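Long-range contacts in lysyl oxidase (Pichia pastoris, PDB 1W7C), which is a copper- and topaquinone-dependent amine oxidase that oxidises primary amines, probably including the side-chain amine of lysine: residues P177-P182 against N621-P626; S409-T414 against D682-R687; T153-V158 against T236-L241. All blocks are in the same frame, centred on the assembly; numbering follows the deposited sequence. Where two conformers were deposited one is given.

Contact 1: P177-P182 against N621-P626; sequences PQLHDP and NALYDP
The Tyr624 ring takes the backbone O of His180 at its edge, near the ring plane, while Pro182 comes in obliquely, its CD 3.6 Å from Tyr624 CD1. The two rings cross at about a right angle, and CG and CD of the rigid proline both come to Tyr624 CD1. The second flat pair is Asn621 and Gln178, whose amide planes are stacked and lie 23° apart; Gln178 OE1 also accepts from Lys142 NZ. Asn621 has CG anti to its carbonyl carbon (chi1 -58°), which brings OD1 round to the backbone of the other segment. There OD1 accepts from Gln178 N at 3.1 Å, in a bent bond whose donor is tilted from the carbonyl plane, and it also lies 3.4 Å from Pro177 CB. Asn621 ND2 donates to Gly132 O, so both ends of the small amide are used; an alanine here, lacking the amide, would probably leave Gln178 N and Gly132 O without these mates and the Gln178 amide without its stacked neighbour. Leu623 supplies the apolar filling: CD2 faces Pro177 CG, and CD1 meets Leu179 CD2 at 4.0 Å. Two waters complete the seam. One accepts from His180 N and donates to Asn621 O at 2.6 Å; the other donates to His180 O and accepts from Leu623 N at 3.1 Å. Pro177, preceded by a cis peptide bond, has its side chain about 10 Å from that of Asp358, the predicted catalytic base. Strand 170-180 is an outermost strand of a five-stranded antiparallel sheet, paired with strand 187-195 through Leu179 and Val188, and its end is joined here to the loop between strands 602-606 and 642-654 of the enzyme domain.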
loop_
_atom_site.group_PDB
_atom_site.type_symbol
_atom_site.label_atom_id
_atom_site.label_comp_id
_atom_site.label_asym_id
_atom_site.label_seq_id
_atom_site.Cartn_x
_atom_site.Cartn_y
_atom_site.Cartn_z
ATOM N N PRO A 177 -25.902 -13.419 12.412
ATOM C CA PRO A 177 -27.220 -13.918 11.980
ATOM C C PRO A 177 -28.001 -14.620 13.088
ATOM O O PRO A 177 -27.503 -14.913 14.178
ATOM C CB PRO A 177 -26.835 -14.947 10.914
ATOM C CG PRO A 177 -25.540 -15.514 11.434
ATOM C CD PRO A 177 -24.808 -14.292 11.947
ATOM N N GLN A 178 -29.272 -14.860 12.786
ATOM C CA GLN A 178 -30.077 -15.812 13.557
ATOM C C GLN A 178 -29.509 -17.217 13.402
ATOM O O GLN A 178 -28.699 -17.463 12.485
ATOM C CB GLN A 178 -31.543 -15.733 13.068
ATOM C CG GLN A 178 -32.171 -14.342 13.256
ATOM C CD GLN A 178 -33.522 -14.204 12.640
ATOM O OE1 GLN A 178 -34.145 -13.166 12.805
ATOM N NE2 GLN A 178 -33.984 -15.236 11.923
ATOM N N LEU A 179 -29.909 -18.118 14.299
ATOM C CA LEU A 179 -29.393 -19.479 14.357
ATOM C C LEU A 179 -30.529 -20.503 14.174
ATOM O O LEU A 179 -31.164 -20.953 15.141
ATOM C CB LEU A 179 -28.660 -19.693 15.679
ATOM C CG LEU A 179 -27.379 -18.847 15.812
ATOM C CD1 LEU A 179 -26.938 -18.813 17.280
ATOM C CD2 LEU A 179 -26.250 -19.370 14.946
ATOM N N HIS A 180 -30.752 -20.892 12.926
ATOM C CA HIS A 180 -31.728 -21.911 12.587
ATOM C C HIS A 180 -31.029 -23.248 12.468
ATOM O O HIS A 180 -29.981 -23.396 11.834
ATOM C CB HIS A 180 -32.451 -21.581 11.272
ATOM C CG HIS A 180 -33.374 -22.667 10.820
ATOM N ND1 HIS A 180 -34.540 -22.965 11.494
ATOM C CD2 HIS A 180 -33.272 -23.581 9.817
ATOM C CE1 HIS A 180 -35.142 -23.990 10.904
ATOM N NE2 HIS A 180 -34.394 -24.386 9.885
ATOM N N ASP A 181 -31.624 -24.234 13.112
ATOM C CA ASP A 181 -31.052 -25.579 13.167
ATOM C C ASP A 181 -31.925 -26.488 12.291
ATOM O O ASP A 181 -33.032 -26.835 12.694
ATOM C CB ASP A 181 -31.027 -26.100 14.607
ATOM C CG ASP A 181 -30.371 -27.423 14.735
ATOM O OD1 ASP A 181 -30.176 -28.137 13.728
ATOM O OD2 ASP A 181 -30.060 -27.871 15.847
ATOM N N PRO A 182 -31.462 -26.872 11.101
ATOM C CA PRO A 182 -32.299 -27.714 10.234
ATOM C C PRO A 182 -32.619 -29.078 10.827
ATOM O O PRO A 182 -33.600 -29.704 10.418
ATOM C CB PRO A 182 -31.462 -27.870 8.946
ATOM C CG PRO A 182 -30.366 -26.884 9.027
ATOM C CD PRO A 182 -30.193 -26.498 10.451
ATOM N N ASN A 621 -28.895 -15.794 6.927
ATOM C CA ASN A 621 -29.606 -16.679 7.884
ATOM C C ASN A 621 -29.779 -18.113 7.421
ATOM O O ASN A 621 -30.228 -18.964 8.192
ATOM C CB ASN A 621 -30.950 -16.070 8.260
ATOM C CG ASN A 621 -30.815 -14.695 8.868
ATOM O OD1 ASN A 621 -30.032 -14.501 9.813
ATOM N ND2 ASN A 621 -31.549 -13.725 8.331
ATOM N N ALA A 622 -29.458 -18.380 6.168
ATOM C CA ALA A 622 -29.616 -19.720 5.602
ATOM C C ALA A 622 -28.301 -20.474 5.766
ATOM O O ALA A 622 -27.490 -20.603 4.842
ATOM C CB ALA A 622 -30.046 -19.621 4.134
ATOM N N LEU A 623 -28.061 -20.934 6.996
ATOM C CA LEU A 623 -26.714 -21.275 7.422
ATOM C C LEU A 623 -26.127 -22.483 6.693
ATOM O O LEU A 623 -24.929 -22.532 6.459
ATOM C CB LEU A 623 -26.691 -21.535 8.928
ATOM C CG LEU A 623 -27.095 -20.379 9.856
ATOM C CD1 LEU A 623 -27.092 -20.836 11.320
ATOM C CD2 LEU A 623 -26.213 -19.125 9.645
ATOM N N TYR A 624 -26.972 -23.462 6.367
ATOM C CA TYR A 624 -26.544 -24.725 5.790
ATOM C C TYR A 624 -26.904 -24.879 4.302
ATOM O O TYR A 624 -26.211 -25.578 3.556
ATOM C CB TYR A 624 -27.055 -25.918 6.636
ATOM C CG TYR A 624 -26.448 -25.872 8.013
ATOM C CD1 TYR A 624 -27.117 -25.239 9.064
ATOM C CD2 TYR A 624 -25.177 -26.352 8.244
ATOM C CE1 TYR A 624 -26.538 -25.114 10.314
ATOM C CE2 TYR A 624 -24.585 -26.254 9.512
ATOM C CZ TYR A 624 -25.274 -25.640 10.544
ATOM O OH TYR A 624 -24.682 -25.494 11.785
ATOM N N ASP A 625 -27.994 -24.235 3.889
ATOM C CA ASP A 625 -28.505 -24.298 2.521
ATOM C C ASP A 625 -28.749 -22.912 1.923
ATOM O O ASP A 625 -29.866 -22.603 1.503
ATOM C CB ASP A 625 -29.802 -25.144 2.481
ATOM C CG ASP A 625 -30.272 -25.423 1.083
ATOM O OD1 ASP A 625 -31.483 -25.667 0.897
ATOM O OD2 ASP A 625 -29.497 -25.438 0.113
ATOM N N PRO A 626 -27.714 -22.072 1.875
ATOM C CA PRO A 626 -27.883 -20.733 1.310
ATOM C C PRO A 626 -28.196 -20.752 -0.177
ATOM O O PRO A 626 -27.811 -21.697 -0.870
ATOM C CB PRO A 626 -26.530 -20.080 1.562
ATOM C CG PRO A 626 -25.580 -21.222 1.530
ATOM C CD PRO A 626 -26.322 -22.313 2.302
HETATM O O HOH W 1 -30.294 -18.940 10.837
HETATM O O HOH W 2 -29.906 -22.329 9.069
#

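Contact 2: S409-T414 against D682-R687; sequences SLLRHT and DSENSR
Leu411 and Arg687 reach for each other from opposite directions, and the leucine methyl CD2 ends over one face of the flat guanidinium. It stands 3.3 Å above that plane, displaced toward the rim, with Arg687 NH2 3.6 Å from Leu411 CD2. The same methyl touches Glu684 OE1, 3.6 Å from Leu411 CD2, the two side chains crossing obliquely. A branched aliphatic side chain suits this place, because a methyl can rest on the pi face without competing for the N-H groups, which are directed to acceptors around the rim. Arg687 NH2 donates to Ser686 OG, 2.8 Å away at the edge and in the guanidinium plane. Arg687 NE forms a salt bridge with Glu684 OE1 at 2.9 Å, meeting that oxygen nearly along its C-O bond. The arginine chain folds back at chi2 and chi3 to do this, and the glutamate bends at chi2 (-82°) to turn its carboxylate toward Ser686 and Arg687. Its other oxygen, Glu684 OE2, is gripped twice: Ser686 OG donates to the syn lone pair at 2.6 Å, and Ser686 N approaches from above the carboxylate plane. These bonds link the three side chains within the 682-687 loop, and Arg687 NH2 is also hydrogen-bonded to Thr422 OG1. Strand 411-415 pairs antiparallel with 418-433, and this hairpin is consistent with one of the arms by which copper amine oxidases embrace their partner subunit. Arg412 indeed makes salt bridges to Asp374 and Asp439 of the second subunit, and Arg687 NH1 donates to Ile266 O of that subunit. Beside the Leu411 methyl, Leu410 holds CG anti to its backbone N (chi1 -177°), which sends the branch toward the loop, where CD2 lies 3.6 Å from both Ser686 CB and Ser686 OG.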
loop_
_atom_site.group_PDB
_atom_site.type_symbol
_atom_site.label_atom_id
_atom_site.label_comp_id
_atom_site.label_asym_id
_atom_site.label_seq_id
_atom_site.Cartn_x
_atom_site.Cartn_y
_atom_site.Cartn_z
ATOM N N SER A 409 5.718 11.064 -8.979
ATOM C CA SER A 409 5.635 10.987 -10.427
ATOM C C SER A 409 5.426 9.542 -10.908
ATOM O O SER A 409 5.699 8.591 -10.179
ATOM C CB SER A 409 6.859 11.692 -11.077
ATOM O OG SER A 409 7.902 10.769 -11.248
ATOM N N LEU A 410 4.907 9.365 -12.121
ATOM C CA LEU A 410 4.663 8.004 -12.607
ATOM C C LEU A 410 5.977 7.301 -12.912
ATOM O O LEU A 410 6.110 6.114 -12.662
ATOM C CB LEU A 410 3.725 8.026 -13.826
ATOM C CG LEU A 410 3.351 6.638 -14.385
ATOM C CD1 LEU A 410 2.693 5.759 -13.336
ATOM C CD2 LEU A 410 2.413 6.857 -15.559
ATOM N N LEU A 411 6.925 8.039 -13.482
ATOM C CA LEU A 411 8.273 7.527 -13.730
ATOM C C LEU A 411 9.227 8.705 -13.901
ATOM O O LEU A 411 8.807 9.860 -13.981
ATOM C CB LEU A 411 8.315 6.557 -14.921
ATOM C CG LEU A 411 8.080 7.076 -16.326
ATOM C CD1 LEU A 411 9.205 7.964 -16.843
ATOM C CD2 LEU A 411 7.888 5.930 -17.298
ATOM N N ARG A 412 10.515 8.398 -13.887
ATOM C CA ARG A 412 11.513 9.391 -14.231
ATOM C C ARG A 412 12.827 8.722 -14.568
ATOM O O ARG A 412 13.063 7.573 -14.173
ATOM C CB ARG A 412 11.778 10.339 -13.032
ATOM C CG ARG A 412 12.668 9.675 -11.961
ATOM C CD ARG A 412 12.938 10.506 -10.709
ATOM N NE ARG A 412 13.230 11.916 -10.990
ATOM C CZ ARG A 412 14.329 12.365 -11.568
ATOM N NH1 ARG A 412 15.265 11.513 -11.942
ATOM N NH2 ARG A 412 14.458 13.676 -11.804
ATOM N N HIS A 413 13.701 9.505 -15.209
ATOM C CA HIS A 413 15.112 9.177 -15.218
ATOM C C HIS A 413 15.960 10.418 -15.440
ATOM O O HIS A 413 15.606 11.269 -16.236
ATOM C CB HIS A 413 15.469 8.075 -16.252
ATOM C CG HIS A 413 16.892 7.632 -16.176
ATOM N ND1 HIS A 413 17.438 7.080 -15.037
ATOM C CD2 HIS A 413 17.895 7.687 -17.088
ATOM C CE1 HIS A 413 18.706 6.792 -15.261
ATOM N NE2 HIS A 413 19.014 7.161 -16.494
ATOM N N THR A 414 17.111 10.453 -14.778
ATOM C CA THR A 414 18.152 11.448 -15.034
ATOM C C THR A 414 19.386 10.715 -15.525
ATOM O O THR A 414 19.896 9.831 -14.867
ATOM C CB THR A 414 18.471 12.243 -13.761
ATOM O OG1 THR A 414 17.316 13.004 -13.384
ATOM C CG2 THR A 414 19.609 13.216 -13.958
ATOM N N ASP A 682 3.887 -4.233 -26.182
ATOM C CA ASP A 682 5.309 -4.359 -26.394
ATOM C C ASP A 682 6.145 -3.463 -25.477
ATOM O O ASP A 682 7.346 -3.679 -25.332
ATOM C CB ASP A 682 5.655 -4.016 -27.848
ATOM C CG ASP A 682 5.171 -5.034 -28.836
ATOM O OD1 ASP A 682 4.781 -6.150 -28.444
ATOM O OD2 ASP A 682 5.222 -4.762 -30.061
ATOM N N SER A 683 5.510 -2.467 -24.886
ATOM C CA SER A 683 6.182 -1.472 -24.084
ATOM C C SER A 683 5.188 -0.857 -23.092
ATOM O O SER A 683 3.973 -1.083 -23.156
ATOM C CB SER A 683 6.778 -0.390 -24.990
ATOM O OG SER A 683 5.751 0.257 -25.724
ATOM N N GLU A 684 5.731 -0.027 -22.221
ATOM C CA GLU A 684 4.961 0.689 -21.208
ATOM C C GLU A 684 4.203 1.849 -21.888
ATOM O O GLU A 684 4.772 2.668 -22.619
ATOM C CB GLU A 684 5.944 1.150 -20.147
ATOM C CG GLU A 684 5.351 1.804 -18.926
ATOM C CD GLU A 684 5.021 3.267 -19.145
ATOM O OE1 GLU A 684 5.892 4.043 -19.640
ATOM O OE2 GLU A 684 3.893 3.651 -18.792
ATOM N N ASN A 685 2.891 1.921 -21.652
ATOM C CA ASN A 685 2.006 2.721 -22.484
ATOM C C ASN A 685 1.540 4.085 -21.964
ATOM O O ASN A 685 0.684 4.724 -22.569
ATOM C CB ASN A 685 0.807 1.876 -22.958
ATOM C CG ASN A 685 0.971 1.371 -24.372
ATOM O OD1 ASN A 685 0.196 1.715 -25.233
ATOM N ND2 ASN A 685 1.994 0.544 -24.611
ATOM N N SER A 686 2.229 4.631 -20.968
ATOM C CA SER A 686 2.006 6.021 -20.599
ATOM C C SER A 686 2.783 7.038 -21.417
ATOM O O SER A 686 2.567 8.242 -21.245
ATOM C CB SER A 686 2.323 6.244 -19.118
ATOM O OG SER A 686 3.709 6.197 -18.835
ATOM N N ARG A 687 3.694 6.572 -22.279
ATOM C CA ARG A 687 4.675 7.464 -22.901
ATOM C C ARG A 687 4.077 8.547 -23.802
ATOM O O ARG A 687 4.723 9.572 -24.071
ATOM C CB ARG A 687 5.689 6.662 -23.729
ATOM C CG ARG A 687 6.521 5.588 -23.002
ATOM C CD ARG A 687 7.481 6.092 -21.905
ATOM N NE ARG A 687 6.711 6.543 -20.764
ATOM C CZ ARG A 687 6.662 7.777 -20.290
ATOM N NH1 ARG A 687 7.498 8.713 -20.728
ATOM N NH2 ARG A 687 5.825 8.035 -19.311
#

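Contact 3: T153-V158 against T236-L241; sequences TIMRDV and TSAEEL. With NAG (2-acetamido-2-deoxy-beta-D-glucopyranose), chain R.
Two helices lying side by side against the five-stranded antiparallel sheet meet here, with Met155 and Val158 of helix 153-163 facing Ala238 and Leu241 of helix 238-246. The closest approach is Met155 SD to Ala238 CB, 3.4 Å. The methionine gets there by bending at chi2 (-53°) and chi3, which curls the sulfur round toward the methyl; alanine, with nothing beyond CB, lets the backbones come near, Met155 CA and Ala238 CA 6.3 Å apart. One turn further on, Val158 points CG1 at Leu241 CD2, 3.6 Å away, the branched pair crossing at a slant. Below this layer, Tyr228 and Phe209 of the sheet pack on both Met155 and Leu241, so the helices share an aromatic floor in an alpha+beta arrangement, helices on an antiparallel sheet. Ser237 is the N-cap of the second helix: its OG accepts from Glu240 N at 3.1 Å, capping the helix one residue before Ala238. On the more open flank, Ile154 sets CG2 against Ala238 CB at 4.1 Å, and its CD1 touches Glu239 OE2, whose chain is folded back by its bend at chi2. Elsewhere on helix 153-163, Arg156 lies beside an N-linked sugar, with C5 of the NAG over one face of its guanidinium, while Arg156 NH1 forms a salt bridge with Glu168.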
loop_
_atom_site.group_PDB
_atom_site.type_symbol
_atom_site.label_atom_id
_atom_site.label_comp_id
_atom_site.label_asym_id
_atom_site.label_seq_id
_atom_site.Cartn_x
_atom_site.Cartn_y
_atom_site.Cartn_z
ATOM N N THR A 153 -42.312 -5.664 34.987
ATOM C CA THR A 153 -41.923 -5.098 36.267
ATOM C C THR A 153 -40.622 -5.733 36.788
ATOM O O THR A 153 -39.707 -5.019 37.214
ATOM C CB THR A 153 -43.078 -5.295 37.268
ATOM O OG1 THR A 153 -44.257 -4.622 36.793
ATOM C CG2 THR A 153 -42.775 -4.636 38.611
ATOM N N ILE A 154 -40.530 -7.062 36.723
ATOM C CA ILE A 154 -39.335 -7.783 37.197
ATOM C C ILE A 154 -38.102 -7.480 36.339
ATOM O O ILE A 154 -37.049 -7.162 36.875
ATOM C CB ILE A 154 -39.587 -9.308 37.276
ATOM C CG1 ILE A 154 -40.577 -9.616 38.404
ATOM C CG2 ILE A 154 -38.278 -10.072 37.534
ATOM C CD1 ILE A 154 -41.162 -11.023 38.354
ATOM N N MET A 155 -38.223 -7.567 35.015
ATOM C CA MET A 155 -37.052 -7.325 34.178
ATOM C C MET A 155 -36.590 -5.873 34.196
ATOM O O MET A 155 -35.404 -5.624 34.066
ATOM C CB MET A 155 -37.249 -7.842 32.751
ATOM C CG MET A 155 -37.103 -9.350 32.633
ATOM S SD MET A 155 -35.551 -10.019 33.334
ATOM C CE MET A 155 -34.329 -9.170 32.326
ATOM N N ARG A 156 -37.501 -4.916 34.387
ATOM C CA ARG A 156 -37.089 -3.517 34.536
ATOM C C ARG A 156 -36.182 -3.381 35.761
ATOM O O ARG A 156 -35.156 -2.708 35.704
ATOM C CB ARG A 156 -38.307 -2.592 34.661
ATOM C CG ARG A 156 -39.080 -2.376 33.381
ATOM C CD ARG A 156 -40.344 -1.535 33.584
ATOM N NE ARG A 156 -39.997 -0.195 34.050
ATOM C CZ ARG A 156 -39.580 0.789 33.263
ATOM N NH1 ARG A 156 -39.498 0.611 31.955
ATOM N NH2 ARG A 156 -39.261 1.965 33.784
ATOM N N ASP A 157 -36.554 -4.051 36.849
ATOM C CA ASP A 157 -35.767 -4.028 38.082
ATOM C C ASP A 157 -34.410 -4.730 37.908
ATOM O O ASP A 157 -33.391 -4.209 38.335
ATOM C CB ASP A 157 -36.556 -4.649 39.252
ATOM C CG ASP A 157 -36.050 -4.185 40.605
ATOM O OD1 ASP A 157 -35.387 -4.982 41.303
ATOM O OD2 ASP A 157 -36.264 -3.035 41.043
ATOM N N VAL A 158 -34.411 -5.894 37.260
ATOM C CA VAL A 158 -33.182 -6.636 36.961
ATOM C C VAL A 158 -32.227 -5.781 36.131
ATOM O O VAL A 158 -31.046 -5.626 36.466
ATOM C CB VAL A 158 -33.479 -7.949 36.185
ATOM C CG1 VAL A 158 -32.198 -8.561 35.622
ATOM C CG2 VAL A 158 -34.186 -8.962 37.093
ATOM N N THR A 236 -32.546 -19.361 33.476
ATOM C CA THR A 236 -33.578 -19.829 32.550
ATOM C C THR A 236 -34.895 -19.086 32.703
ATOM O O THR A 236 -35.834 -19.362 31.974
ATOM C CB THR A 236 -33.792 -21.333 32.686
ATOM O OG1 THR A 236 -34.106 -21.654 34.040
ATOM C CG2 THR A 236 -32.511 -22.104 32.380
ATOM N N SER A 237 -34.936 -18.108 33.611
ATOM C CA SER A 237 -36.085 -17.205 33.730
ATOM C C SER A 237 -35.693 -15.889 34.409
ATOM O O SER A 237 -34.703 -15.826 35.146
ATOM C CB SER A 237 -37.209 -17.878 34.516
ATOM O OG SER A 237 -36.840 -18.014 35.873
ATOM N N ALA A 238 -36.481 -14.849 34.150
ATOM C CA ALA A 238 -36.379 -13.573 34.852
ATOM C C ALA A 238 -36.427 -13.747 36.368
ATOM O O ALA A 238 -35.694 -13.076 37.084
ATOM C CB ALA A 238 -37.497 -12.645 34.404
ATOM N N GLU A 239 -37.290 -14.656 36.843
ATOM C CA GLU A 239 -37.494 -14.865 38.271
ATOM C C GLU A 239 -36.225 -15.437 38.899
ATOM O O GLU A 239 -35.808 -14.998 39.966
ATOM C CB GLU A 239 -38.698 -15.804 38.539
ATOM C CG GLU A 239 -40.063 -15.148 38.338
ATOM C CD GLU A 239 -40.508 -15.026 36.877
ATOM O OE1 GLU A 239 -39.847 -15.584 35.969
ATOM O OE2 GLU A 239 -41.540 -14.357 36.634
ATOM N N GLU A 240 -35.600 -16.399 38.222
ATOM C CA GLU A 240 -34.361 -16.998 38.721
ATOM C C GLU A 240 -33.263 -15.950 38.885
ATOM O O GLU A 240 -32.545 -15.948 39.889
ATOM C CB GLU A 240 -33.856 -18.101 37.792
ATOM C CG GLU A 240 -32.693 -18.886 38.381
ATOM C CD GLU A 240 -32.088 -19.908 37.431
ATOM O OE1 GLU A 240 -32.428 -19.927 36.238
ATOM O OE2 GLU A 240 -31.238 -20.690 37.887
ATOM N N LEU A 241 -33.119 -15.086 37.880
ATOM C CA LEU A 241 -32.086 -14.058 37.909
ATOM C C LEU A 241 -32.386 -13.032 38.997
ATOM O O LEU A 241 -31.518 -12.664 39.779
ATOM C CB LEU A 241 -31.965 -13.382 36.545
ATOM C CG LEU A 241 -30.977 -12.219 36.447
ATOM C CD1 LEU A 241 -29.619 -12.551 37.021
ATOM C CD2 LEU A 241 -30.831 -11.813 34.972
HETATM C C1 NAG R . -42.162 -0.031 29.580
HETATM C C2 NAG R . -42.914 0.753 28.474
HETATM C C3 NAG R . -43.321 2.154 28.945
HETATM C C4 NAG R . -44.029 2.061 30.290
HETATM C C5 NAG R . -43.209 1.234 31.275
HETATM C C6 NAG R . -43.950 1.131 32.605
HETATM C C7 NAG R . -42.389 0.400 26.081
HETATM C C8 NAG R . -41.445 0.760 24.962
HETATM N N2 NAG R . -42.069 0.869 27.291
HETATM O O3 NAG R . -44.185 2.782 28.012
HETATM O O4 NAG R . -44.247 3.350 30.824
HETATM O O5 NAG R . -42.964 -0.055 30.744
HETATM O O6 NAG R . -43.693 -0.114 33.208
HETATM O O7 NAG R . -43.374 -0.294 25.846
#

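How the contacts relate
Contacts 1 and 3 lie on the same side of the chain's centre, their centres about 30 Å apart, and contact 2 lies on the other side, its centre about 53 Å from that of contact 1 and about 72 Å from that of contact 3. Contacts 1 and 3 both involve one five-stranded sheet: contact 1 uses its outermost strand 170-180, while helix 238-246 of contact 3 follows the opposite outermost strand, 233-235. Along the chain their segments alternate, and those of contacts 1 and 2 do too, whereas contact 3 closes before contact 2 opens. Contact 3 thus joins helices flanking this sheet, contact 1 ties the sheet to the enzyme domain, and contact 2 lies within that domain, where the second subunit docks.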